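Local atomic coordinates of ParA (Salmonella enterica subsp. enterica serovar Newport str. SL317, PDB entry 3EZF), a protein that probably binds and hydrolyses ATP in plasmid partition and, with ADP, acts as a DNA-binding regulator of transcription. Residues Ser128-Gln140 with Arg196-Ala208. Sequence-based numbering, arbitrary orientation.
Sequences STVTLAHALRVHQ and RPTIVPGVDVIPA. Unlike the reference sequence in segment 196-208: Val200 (reference Ile). With SO4 (sulfate ion), chain G.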
ATOM      1  N   SER A 128       3.534   3.557 -11.736  1.00 56.03           N
ATOM      2  CA  SER A 128       2.349   4.325 -12.098  1.00 60.12           C
ATOM      3  C   SER A 128       2.746   5.758 -12.467  1.00 60.60           C
ATOM      4  O   SER A 128       2.967   6.051 -13.646  1.00 62.36           O
ATOM      5  CB  SER A 128       1.344   4.327 -10.937  1.00 61.26           C
ATOM      6  OG  SER A 128       0.030   4.615 -11.393  1.00 64.16           O
ATOM      7  N   THR A 129       2.851   6.645 -11.475  1.00 56.92           N
ATOM      8  CA  THR A 129       3.220   8.031 -11.752  1.00 54.55           C
ATOM      9  C   THR A 129       4.383   8.119 -12.735  1.00 52.68           C
ATOM     10  O   THR A 129       4.348   8.907 -13.671  1.00 53.57           O
ATOM     11  CB  THR A 129       3.573   8.812 -10.450  1.00 55.95           C
ATOM     12  OG1 THR A 129       2.368   9.247  -9.807  1.00 55.69           O
ATOM     13  CG2 THR A 129       4.419  10.039 -10.754  1.00 57.62           C
ATOM     14  N   VAL A 130       5.409   7.302 -12.548  1.00 53.43           N
ATOM     15  CA  VAL A 130       6.545   7.354 -13.460  1.00 53.46           C
ATOM     16  C   VAL A 130       6.123   6.883 -14.845  1.00 51.87           C
ATOM     17  O   VAL A 130       6.708   7.270 -15.862  1.00 48.61           O
ATOM     18  CB  VAL A 130       7.711   6.481 -12.957  1.00 51.37           C
ATOM     19  CG1 VAL A 130       8.888   6.623 -13.885  1.00 54.04           C
ATOM     20  CG2 VAL A 130       8.118   6.910 -11.557  1.00 53.37           C
ATOM     21  N   THR A 131       5.091   6.054 -14.878  1.00 52.60           N
ATOM     22  CA  THR A 131       4.595   5.532 -16.136  1.00 54.08           C
ATOM     23  C   THR A 131       3.994   6.664 -16.952  1.00 51.04           C
ATOM     24  O   THR A 131       4.131   6.705 -18.172  1.00 48.02           O
ATOM     25  CB  THR A 131       3.551   4.417 -15.905  1.00 56.66           C
ATOM     26  OG1 THR A 131       4.181   3.293 -15.267  1.00 56.93           O
ATOM     27  CG2 THR A 131       2.952   3.964 -17.232  1.00 58.77           C
ATOM     28  N   LEU A 132       3.338   7.599 -16.281  1.00 50.37           N
ATOM     29  CA  LEU A 132       2.765   8.727 -16.995  1.00 50.43           C
ATOM     30  C   LEU A 132       3.933   9.589 -17.468  1.00 50.46           C
ATOM     31  O   LEU A 132       3.979  10.040 -18.610  1.00 53.99           O
ATOM     32  CB  LEU A 132       1.869   9.545 -16.072  1.00 50.46           C
ATOM     33  CG  LEU A 132       0.576  10.063 -16.699  1.00 51.03           C
ATOM     34  CD1 LEU A 132       0.011  11.150 -15.805  1.00 48.47           C
ATOM     35  CD2 LEU A 132       0.841  10.588 -18.106  1.00 49.45           C
ATOM     36  N   ALA A 133       4.885   9.814 -16.577  1.00 47.52           N
ATOM     37  CA  ALA A 133       6.043  10.608 -16.928  1.00 50.11           C
ATOM     38  C   ALA A 133       6.728  10.004 -18.151  1.00 49.53           C
ATOM     39  O   ALA A 133       7.102  10.720 -19.082  1.00 48.20           O
ATOM     40  CB  ALA A 133       7.003  10.665 -15.759  1.00 53.16           C
ATOM     41  N   HIS A 134       6.892   8.686 -18.144  1.00 48.82           N
ATOM     42  CA  HIS A 134       7.522   7.996 -19.266  1.00 47.55           C
ATOM     43  C   HIS A 134       6.732   8.138 -20.552  1.00 47.23           C
ATOM     44  O   HIS A 134       7.317   8.369 -21.603  1.00 45.90           O
ATOM     45  CB  HIS A 134       7.727   6.519 -18.932  1.00 47.61           C
ATOM     46  CG  HIS A 134       8.938   6.270 -18.087  1.00 51.59           C
ATOM     47  ND1 HIS A 134       9.249   5.030 -17.560  1.00 47.89           N
ATOM     48  CD2 HIS A 134       9.932   7.102 -17.697  1.00 47.83           C
ATOM     49  CE1 HIS A 134      10.377   5.115 -16.888  1.00 47.68           C
ATOM     50  NE2 HIS A 134      10.818   6.362 -16.953  1.00 46.15           N
ATOM     51  N   ALA A 135       5.409   8.003 -20.455  1.00 49.02           N
ATOM     52  CA  ALA A 135       4.501   8.137 -21.596  1.00 49.52           C
ATOM     53  C   ALA A 135       4.607   9.539 -22.189  1.00 49.81           C
ATOM     54  O   ALA A 135       4.972   9.706 -23.359  1.00 53.01           O
ATOM     55  CB  ALA A 135       3.055   7.872 -21.152  1.00 49.17           C
ATOM     56  N   LEU A 136       4.281  10.543 -21.377  1.00 45.29           N
ATOM     57  CA  LEU A 136       4.350  11.933 -21.811  1.00 47.24           C
ATOM     58  C   LEU A 136       5.663  12.210 -22.564  1.00 45.67           C
ATOM     59  O   LEU A 136       5.681  12.904 -23.577  1.00 38.89           O
ATOM     60  CB  LEU A 136       4.224  12.862 -20.587  1.00 44.58           C
ATOM     61  CG  LEU A 136       2.848  12.893 -19.902  1.00 43.96           C
ATOM     62  CD1 LEU A 136       2.873  13.692 -18.608  1.00 38.02           C
ATOM     63  CD2 LEU A 136       1.857  13.497 -20.867  1.00 45.81           C
ATOM     64  N   ARG A 137       6.750  11.624 -22.074  1.00 48.01           N
ATOM     65  CA  ARG A 137       8.072  11.828 -22.652  1.00 51.10           C
ATOM     66  C   ARG A 137       8.258  11.299 -24.061  1.00 53.09           C
ATOM     67  O   ARG A 137       8.629  12.044 -24.966  1.00 56.63           O
ATOM     68  CB  ARG A 137       9.142  11.211 -21.742  1.00 48.41           C
ATOM     69  CG  ARG A 137      10.416  12.017 -21.651  1.00 42.70           C
ATOM     70  CD  ARG A 137      11.276  11.904 -22.892  1.00 43.61           C
ATOM     71  NE  ARG A 137      12.056  13.128 -23.128  1.00 45.49           N
ATOM     72  CZ  ARG A 137      13.296  13.153 -23.603  1.00 38.08           C
ATOM     73  NH1 ARG A 137      13.927  12.023 -23.887  1.00 44.80           N
ATOM     74  NH2 ARG A 137      13.881  14.308 -23.834  1.00 38.22           N
ATOM     75  N   VAL A 138       7.999  10.017 -24.249  1.00 54.88           N
ATOM     76  CA  VAL A 138       8.204   9.402 -25.542  1.00 54.87           C
ATOM     77  C   VAL A 138       7.002   9.437 -26.449  1.00 57.40           C
ATOM     78  O   VAL A 138       7.035   8.851 -27.526  1.00 63.15           O
ATOM     79  CB  VAL A 138       8.624   7.938 -25.378  1.00 55.65           C
ATOM     80  CG1 VAL A 138       9.746   7.832 -24.358  1.00 57.79           C
ATOM     81  CG2 VAL A 138       7.434   7.102 -24.946  1.00 55.52           C
ATOM     82  N   HIS A 139       5.941  10.117 -26.040  1.00 59.31           N
ATOM     83  CA  HIS A 139       4.743  10.160 -26.868  1.00 63.94           C
ATOM     84  C   HIS A 139       5.028  10.522 -28.318  1.00 66.60           C
ATOM     85  O   HIS A 139       6.004  11.206 -28.626  1.00 69.85           O
ATOM     86  CB  HIS A 139       3.721  11.149 -26.316  1.00 66.32           C
ATOM     87  CG  HIS A 139       2.374  11.043 -26.964  1.00 69.71           C
ATOM     88  ND1 HIS A 139       1.421  10.133 -26.558  1.00 67.07           N
ATOM     89  CD2 HIS A 139       1.818  11.737 -27.988  1.00 69.86           C
ATOM     90  CE1 HIS A 139       0.334  10.277 -27.299  1.00 66.10           C
ATOM     91  NE2 HIS A 139       0.552  11.241 -28.171  1.00 67.70           N
ATOM     92  N   GLN A 140       4.152  10.057 -29.201  1.00 68.64           N
ATOM     93  CA  GLN A 140       4.255  10.302 -30.635  1.00 67.21           C
ATOM     94  C   GLN A 140       4.260  11.793 -30.963  1.00 64.78           C
ATOM     95  O   GLN A 140       5.258  12.331 -31.448  1.00 59.81           O
ATOM     96  CB  GLN A 140       3.070   9.646 -31.354  1.00 72.44           C
ATOM     97  CG  GLN A 140       3.083   8.130 -31.352  1.00 76.00           C
ATOM     98  CD  GLN A 140       3.957   7.575 -32.456  1.00 79.20           C
ATOM     99  OE1 GLN A 140       5.132   7.915 -32.559  1.00 81.17           O
ATOM    100  NE2 GLN A 140       3.386   6.719 -33.294  1.00 78.47           N
ATOM    101  N   ARG A 196      17.919  10.960  -9.655  1.00 54.18           N
ATOM    102  CA  ARG A 196      18.408   9.727 -10.293  1.00 56.13           C
ATOM    103  C   ARG A 196      17.763   9.528 -11.666  1.00 54.81           C
ATOM    104  O   ARG A 196      16.570   9.776 -11.839  1.00 55.43           O
ATOM    105  CB  ARG A 196      18.099   8.492  -9.428  1.00 58.90           C
ATOM    106  CG  ARG A 196      18.963   8.315  -8.189  1.00 64.20           C
ATOM    107  CD  ARG A 196      20.419   8.089  -8.547  1.00 67.59           C
ATOM    108  NE  ARG A 196      21.256   9.233  -8.192  1.00 65.03           N
ATOM    109  CZ  ARG A 196      22.457   9.453  -8.713  1.00 64.44           C
ATOM    110  NH1 ARG A 196      22.946   8.607  -9.614  1.00 60.33           N
ATOM    111  NH2 ARG A 196      23.168  10.509  -8.335  1.00 66.29           N
ATOM    112  N   PRO A 197      18.544   9.080 -12.662  1.00 52.77           N
ATOM    113  CA  PRO A 197      18.018   8.854 -14.009  1.00 53.28           C
ATOM    114  C   PRO A 197      17.252   7.540 -14.038  1.00 57.33           C
ATOM    115  O   PRO A 197      17.404   6.716 -13.136  1.00 54.83           O
ATOM    116  CB  PRO A 197      19.275   8.786 -14.851  1.00 48.26           C
ATOM    117  CG  PRO A 197      20.195   8.071 -13.948  1.00 47.93           C
ATOM    118  CD  PRO A 197      19.990   8.819 -12.638  1.00 52.19           C
ATOM    119  N   THR A 198      16.436   7.346 -15.072  1.00 60.01           N
ATOM    120  CA  THR A 198      15.662   6.117 -15.201  1.00 63.83           C
ATOM    121  C   THR A 198      15.895   5.454 -16.566  1.00 64.88           C
ATOM    122  O   THR A 198      16.877   5.757 -17.242  1.00 66.11           O
ATOM    123  CB  THR A 198      14.151   6.385 -15.005  1.00 64.73           C
ATOM    124  OG1 THR A 198      13.452   5.135 -14.968  1.00 75.92           O
ATOM    125  CG2 THR A 198      13.602   7.213 -16.139  1.00 65.72           C
ATOM    126  N   ILE A 199      15.008   4.543 -16.959  1.00 63.68           N
ATOM    127  CA  ILE A 199      15.133   3.854 -18.238  1.00 63.93           C
ATOM    128  C   ILE A 199      14.790   4.777 -19.401  1.00 64.21           C
ATOM    129  O   ILE A 199      15.024   4.442 -20.559  1.00 68.05           O
ATOM    130  CB  ILE A 199      14.189   2.645 -18.312  1.00 66.82           C
ATOM    131  CG1 ILE A 199      12.739   3.107 -18.096  1.00 69.09           C
ATOM    132  CG2 ILE A 199      14.603   1.612 -17.287  1.00 66.81           C
ATOM    133  CD1 ILE A 199      11.666   2.031 -18.361  1.00 66.89           C
ATOM    134  N   VAL A 200      14.218   5.931 -19.083  1.00 62.40           N
ATOM    135  CA  VAL A 200      13.834   6.920 -20.083  1.00 59.28           C
ATOM    136  C   VAL A 200      14.587   8.208 -19.781  1.00 57.42           C
ATOM    137  O   VAL A 200      14.181   8.981 -18.909  1.00 57.01           O
ATOM    138  CB  VAL A 200      12.321   7.210 -20.020  1.00 58.84           C
ATOM    139  CG1 VAL A 200      11.966   8.349 -20.950  1.00 62.23           C
ATOM    140  CG2 VAL A 200      11.544   5.962 -20.359  1.00 56.25           C
ATOM    141  N   PRO A 201      15.686   8.463 -20.510  1.00 57.62           N
ATOM    142  CA  PRO A 201      16.513   9.666 -20.324  1.00 56.72           C
ATOM    143  C   PRO A 201      15.814  10.998 -19.986  1.00 55.92           C
ATOM    144  O   PRO A 201      16.313  11.758 -19.145  1.00 62.04           O
ATOM    145  CB  PRO A 201      17.321   9.745 -21.622  1.00 52.84           C
ATOM    146  CG  PRO A 201      16.506   8.938 -22.600  1.00 56.99           C
ATOM    147  CD  PRO A 201      16.056   7.781 -21.759  1.00 54.06           C
ATOM    148  N   GLY A 202      14.678  11.302 -20.597  1.00 44.84           N
ATOM    149  CA  GLY A 202      14.062  12.571 -20.248  1.00 45.94           C
ATOM    150  C   GLY A 202      13.404  12.671 -18.874  1.00 41.41           C
ATOM    151  O   GLY A 202      13.258  13.769 -18.355  1.00 40.03           O
ATOM    152  N   VAL A 203      13.024  11.529 -18.298  1.00 43.19           N
ATOM    153  CA  VAL A 203      12.327  11.435 -17.005  1.00 42.83           C
ATOM    154  C   VAL A 203      13.211  11.054 -15.815  1.00 47.39           C
ATOM    155  O   VAL A 203      13.682   9.928 -15.746  1.00 48.92           O
ATOM    156  CB  VAL A 203      11.202  10.379 -17.092  1.00 45.23           C
ATOM    157  CG1 VAL A 203      10.523  10.213 -15.743  1.00 44.00           C
ATOM    158  CG2 VAL A 203      10.174  10.783 -18.165  1.00 47.66           C
ATOM    159  N   ASP A 204      13.401  11.973 -14.864  1.00 50.03           N
ATOM    160  CA  ASP A 204      14.247  11.729 -13.680  1.00 44.99           C
ATOM    161  C   ASP A 204      13.421  11.497 -12.426  1.00 45.95           C
ATOM    162  O   ASP A 204      12.270  11.920 -12.358  1.00 54.77           O
ATOM    163  CB  ASP A 204      15.169  12.920 -13.434  1.00 49.24           C
ATOM    164  CG  ASP A 204      16.172  13.126 -14.552  1.00 50.95           C
ATOM    165  OD1 ASP A 204      17.195  12.423 -14.568  1.00 57.51           O
ATOM    166  OD2 ASP A 204      15.942  13.988 -15.418  1.00 55.11           O
ATOM    167  N   VAL A 205      14.006  10.853 -11.420  1.00 44.67           N
ATOM    168  CA  VAL A 205      13.269  10.562 -10.188  1.00 45.32           C
ATOM    169  C   VAL A 205      14.071  10.816  -8.922  1.00 43.94           C
ATOM    170  O   VAL A 205      15.265  10.523  -8.893  1.00 45.43           O
ATOM    171  CB  VAL A 205      12.801   9.076 -10.141  1.00 45.48           C
ATOM    172  CG1 VAL A 205      11.937   8.844  -8.912  1.00 44.81           C
ATOM    173  CG2 VAL A 205      12.024   8.717 -11.406  1.00 48.54           C
ATOM    174  N   ILE A 206      13.423  11.383  -7.896  1.00 40.67           N
ATOM    175  CA  ILE A 206      14.065  11.607  -6.594  1.00 42.80           C
ATOM    176  C   ILE A 206      13.453  10.505  -5.749  1.00 44.99           C
ATOM    177  O   ILE A 206      12.292  10.585  -5.366  1.00 48.08           O
ATOM    178  CB  ILE A 206      13.715  12.958  -5.942  1.00 40.11           C
ATOM    179  CG1 ILE A 206      14.488  14.096  -6.608  1.00 43.22           C
ATOM    180  CG2 ILE A 206      14.105  12.934  -4.482  1.00 37.40           C
ATOM    181  CD1 ILE A 206      14.305  15.464  -5.915  1.00 38.96           C
ATOM    182  N   PRO A 207      14.237   9.462  -5.440  1.00 46.07           N
ATOM    183  CA  PRO A 207      13.823   8.296  -4.653  1.00 44.92           C
ATOM    184  C   PRO A 207      13.271   8.501  -3.233  1.00 43.27           C
ATOM    185  O   PRO A 207      13.458   9.551  -2.605  1.00 37.40           O
ATOM    186  CB  PRO A 207      15.078   7.411  -4.685  1.00 45.29           C
ATOM    187  CG  PRO A 207      16.199   8.431  -4.683  1.00 43.41           C
ATOM    188  CD  PRO A 207      15.696   9.450  -5.681  1.00 45.80           C
ATOM    189  N   ALA A 208      12.577   7.467  -2.761  1.00 41.82           N
ATOM    190  CA  ALA A 208      11.982   7.430  -1.432  1.00 46.47           C
ATOM    191  C   ALA A 208      12.534   6.199  -0.697  1.00 50.19           C
ATOM    192  O   ALA A 208      13.262   5.386  -1.277  1.00 48.70           O
ATOM    193  CB  ALA A 208      10.458   7.336  -1.536  1.00 42.23           C
TER
HETATM  194  S   SO4 G 796      17.209  14.921 -21.754  1.00163.40           S
HETATM  195  O1  SO4 G 796      18.569  15.354 -22.122  1.00164.38           O
HETATM  196  O2  SO4 G 796      16.308  16.088 -21.738  1.00163.27           O
HETATM  197  O3  SO4 G 796      17.236  14.297 -20.418  1.00164.21           O
HETATM  198  O4  SO4 G 796      16.728  13.938 -22.738  1.00164.02           O
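Val200 lays its CG2 methyl over the centre of the His134 ring, 3.4 Å from the centroid, a CH-pi contact. Val130 CG1 lies over the other face, nearer the rim, so the imidazole sits between two valines, while Val203 CB meets its edge in plane, 3.6 Å from CD2. The ring gets there with CG beside the backbone N and anti to the carbonyl carbon (chi1 -80°). On Val203, CG1 packs on Ala133 CB, and Val130 CG2 reaches Val205 CG2 at 4.3 Å. Helix 129-138 runs nearly antiparallel to strand 203-206, at 158°, against an edge strand of the parallel sheet within this chain, a P-loop NTPase fold, the strand pairing with 149-153. A type I turn, Val200 to Val203, brings Gly202 CA over the centre of the Arg137 guanidinium, 3.4 Å above its plane. The arginine chain bends at chi2 (-75°) on its way past Val203 CG2. Its NH2 makes a salt bridge with Asp146 and NE bonds to Leu147 O, which together probably hold the guanidinium; NH2 adds a weak hydrogen bond to a sulfate probably from the crystallisation liquor. Thr198 CB lies in plane at the ring's edge, 3.9 Å from His134 NE2, and its OG1 is hydrogen-bonded to Phe163 O.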